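Local coordinates for uncharacterized protein (PDB 4QPV), which is of unknown function but belongs to the DUF1672 family and has a unique fold with a kinked-helix-beta-beta-beta repeat, at residues V222-S227 with P274-K279. Residues are numbered along the deposited sequence; the frame is centred on the assembly and turned at random.
Sequences VTTLFS and PNYSKK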
loop_
_atom_site.group_PDB
_atom_site.type_symbol
_atom_site.label_atom_id
_atom_site.label_comp_id
_atom_site.label_asym_id
_atom_site.label_seq_id
_atom_site.Cartn_x
_atom_site.Cartn_y
_atom_site.Cartn_z
ATOM N N VAL A 222 3.013 -2.236 9.261
ATOM C CA VAL A 222 3.304 -0.970 9.953
ATOM C C VAL A 222 2.009 -0.150 10.022
ATOM O O VAL A 222 1.424 0.130 8.981
ATOM C CB VAL A 222 4.470 -0.160 9.281
ATOM C CG1 VAL A 222 4.782 1.105 10.075
ATOM C CG2 VAL A 222 5.743 -1.008 9.131
ATOM N N THR A 223 1.574 0.245 11.222
ATOM C CA THR A 223 0.356 1.057 11.344
ATOM C C THR A 223 0.619 2.519 10.908
ATOM O O THR A 223 1.769 2.979 10.907
ATOM C CB THR A 223 -0.291 0.995 12.748
ATOM O OG1 THR A 223 0.501 1.733 13.699
ATOM C CG2 THR A 223 -0.608 -0.449 13.214
ATOM N N THR A 224 -0.461 3.222 10.531
ATOM C CA THR A 224 -0.446 4.631 10.095
ATOM C C THR A 224 -1.556 5.295 10.884
ATOM O O THR A 224 -2.670 5.479 10.384
ATOM C CB THR A 224 -0.628 4.760 8.554
ATOM O OG1 THR A 224 -1.889 4.187 8.175
ATOM C CG2 THR A 224 0.528 4.117 7.757
ATOM N N LEU A 225 -1.294 5.541 12.169
ATOM C CA LEU A 225 -2.315 6.121 13.049
ATOM C C LEU A 225 -2.076 7.605 13.286
ATOM O O LEU A 225 -0.940 8.060 13.402
ATOM C CB LEU A 225 -2.366 5.380 14.393
ATOM C CG LEU A 225 -2.467 3.846 14.302
ATOM C CD1 LEU A 225 -2.501 3.231 15.705
ATOM C CD2 LEU A 225 -3.714 3.407 13.471
ATOM N N PHE A 226 -3.169 8.347 13.361
ATOM C CA PHE A 226 -3.153 9.789 13.590
ATOM C C PHE A 226 -3.835 10.078 14.926
ATOM O O PHE A 226 -5.026 9.781 15.101
ATOM C CB PHE A 226 -3.862 10.502 12.428
ATOM C CG PHE A 226 -3.234 10.252 11.076
ATOM C CD1 PHE A 226 -3.577 9.121 10.326
ATOM C CD2 PHE A 226 -2.307 11.148 10.543
ATOM C CE1 PHE A 226 -3.009 8.901 9.064
ATOM C CE2 PHE A 226 -1.797 10.966 9.247
ATOM C CZ PHE A 226 -2.148 9.840 8.521
ATOM N N SER A 227 -3.087 10.642 15.886
ATOM C CA SER A 227 -3.663 10.984 17.179
ATOM C C SER A 227 -4.840 11.968 17.022
ATOM O O SER A 227 -4.804 12.830 16.143
ATOM C CB SER A 227 -2.603 11.610 18.075
ATOM O OG SER A 227 -3.162 11.975 19.324
ATOM N N PRO A 274 0.962 13.407 0.818
ATOM C CA PRO A 274 0.513 12.726 2.054
ATOM C C PRO A 274 1.352 11.509 2.421
ATOM O O PRO A 274 0.838 10.390 2.523
ATOM C CB PRO A 274 -0.933 12.337 1.716
ATOM C CG PRO A 274 -0.903 12.083 0.246
ATOM C CD PRO A 274 0.024 13.155 -0.302
ATOM N N ASN A 275 2.639 11.742 2.660
ATOM C CA ASN A 275 3.621 10.704 2.957
ATOM C C ASN A 275 3.786 10.524 4.478
ATOM O O ASN A 275 4.473 11.310 5.140
ATOM C CB ASN A 275 4.972 11.068 2.286
ATOM C CG ASN A 275 6.020 9.989 2.373
ATOM O OD1 ASN A 275 5.899 9.025 3.132
ATOM N ND2 ASN A 275 7.070 10.121 1.571
ATOM N N TYR A 276 3.196 9.449 5.015
ATOM C CA TYR A 276 3.276 9.163 6.454
ATOM C C TYR A 276 4.724 8.965 6.931
ATOM O O TYR A 276 5.044 9.338 8.056
ATOM C CB TYR A 276 2.440 7.915 6.790
ATOM C CG TYR A 276 2.172 7.760 8.271
ATOM C CD1 TYR A 276 1.062 8.356 8.863
ATOM C CD2 TYR A 276 3.010 6.988 9.075
ATOM C CE1 TYR A 276 0.815 8.224 10.235
ATOM C CE2 TYR A 276 2.765 6.839 10.441
ATOM C CZ TYR A 276 1.674 7.468 11.015
ATOM O OH TYR A 276 1.441 7.327 12.354
ATOM N N SER A 277 5.600 8.369 6.088
ATOM C CA SER A 277 6.989 8.081 6.486
ATOM C C SER A 277 7.801 9.345 6.801
ATOM O O SER A 277 8.831 9.226 7.475
ATOM C CB SER A 277 7.699 7.261 5.416
ATOM O OG SER A 277 8.056 8.067 4.307
ATOM N N LYS A 278 7.342 10.542 6.338
ATOM C CA LYS A 278 8.049 11.814 6.579
ATOM C C LYS A 278 7.566 12.484 7.873
ATOM O O LYS A 278 8.138 13.491 8.300
ATOM C CB LYS A 278 7.876 12.775 5.383
ATOM C CG LYS A 278 8.397 12.231 4.049
ATOM C CD LYS A 278 9.890 12.477 3.839
ATOM C CE LYS A 278 10.478 11.595 2.764
ATOM N NZ LYS A 278 10.619 10.183 3.217
ATOM N N LYS A 279 6.541 11.909 8.523
ATOM C CA LYS A 279 6.001 12.485 9.758
ATOM C C LYS A 279 6.813 12.081 10.984
ATOM O O LYS A 279 7.532 11.074 10.949
ATOM C CB LYS A 279 4.540 12.060 9.951
ATOM C CG LYS A 279 3.583 12.664 8.923
ATOM C CD LYS A 279 2.130 12.490 9.354
ATOM C CE LYS A 279 1.815 13.369 10.548
ATOM N NZ LYS A 279 0.505 13.030 11.144
#
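Tyr-276 reaches from a single 3-10 turn to the strand 220-227, where its ring meets Thr-224 over a face and Phe-226 along an edge before its hydroxyl reaches the backbone of Leu-225. Its CB points toward the strand, and with CG anti to the backbone N (chi1 -165°) the ring continues in that direction. CG and CD2 lie nearest the methyl of Thr-224, each 4.0 Å from Thr-224 CG2. Further out the same residue rests its backbone on the ring: Thr-224 CA stands 3.8 Å from the Tyr-276 centroid and 18° off the ring normal, which qualifies as a CH-pi contact over the face. CD1 and CE1 form the edge that meets Phe-226. CD1 comes within 3.6 Å of Phe-226 CZ. The ring planes stand at 85° with centroids 5.2 Å apart, a T-shaped pair in which tyrosine supplies the edge and phenylalanine the face.

Thr-224 is the residue at which strand 220-227 is interrupted, a strand of the mixed sheet that pairs parallel with 259-265; the tyrosine belongs to the connection between strands 268-270 and 282-285, so the contact packs that connection against the interrupted strand. At the tip, Tyr-276 OH donates to Leu-225 O over 2.7 Å, tilted from the carbonyl plane; Ser-265 OG is a weak additional partner of both oxygens. Beside this pair, Lys-279, in one of its two conformers, bends at its third torsion and brings NZ to 3.4 Å from Phe-226 CD2, approaching the ring obliquely. Lys-279 NZ is hydrogen-bonded to Tyr-268 O, Ser-265 OG and Asn-266 OD1, while Tyr-157 makes a second edge-to-face pair with Phe-226.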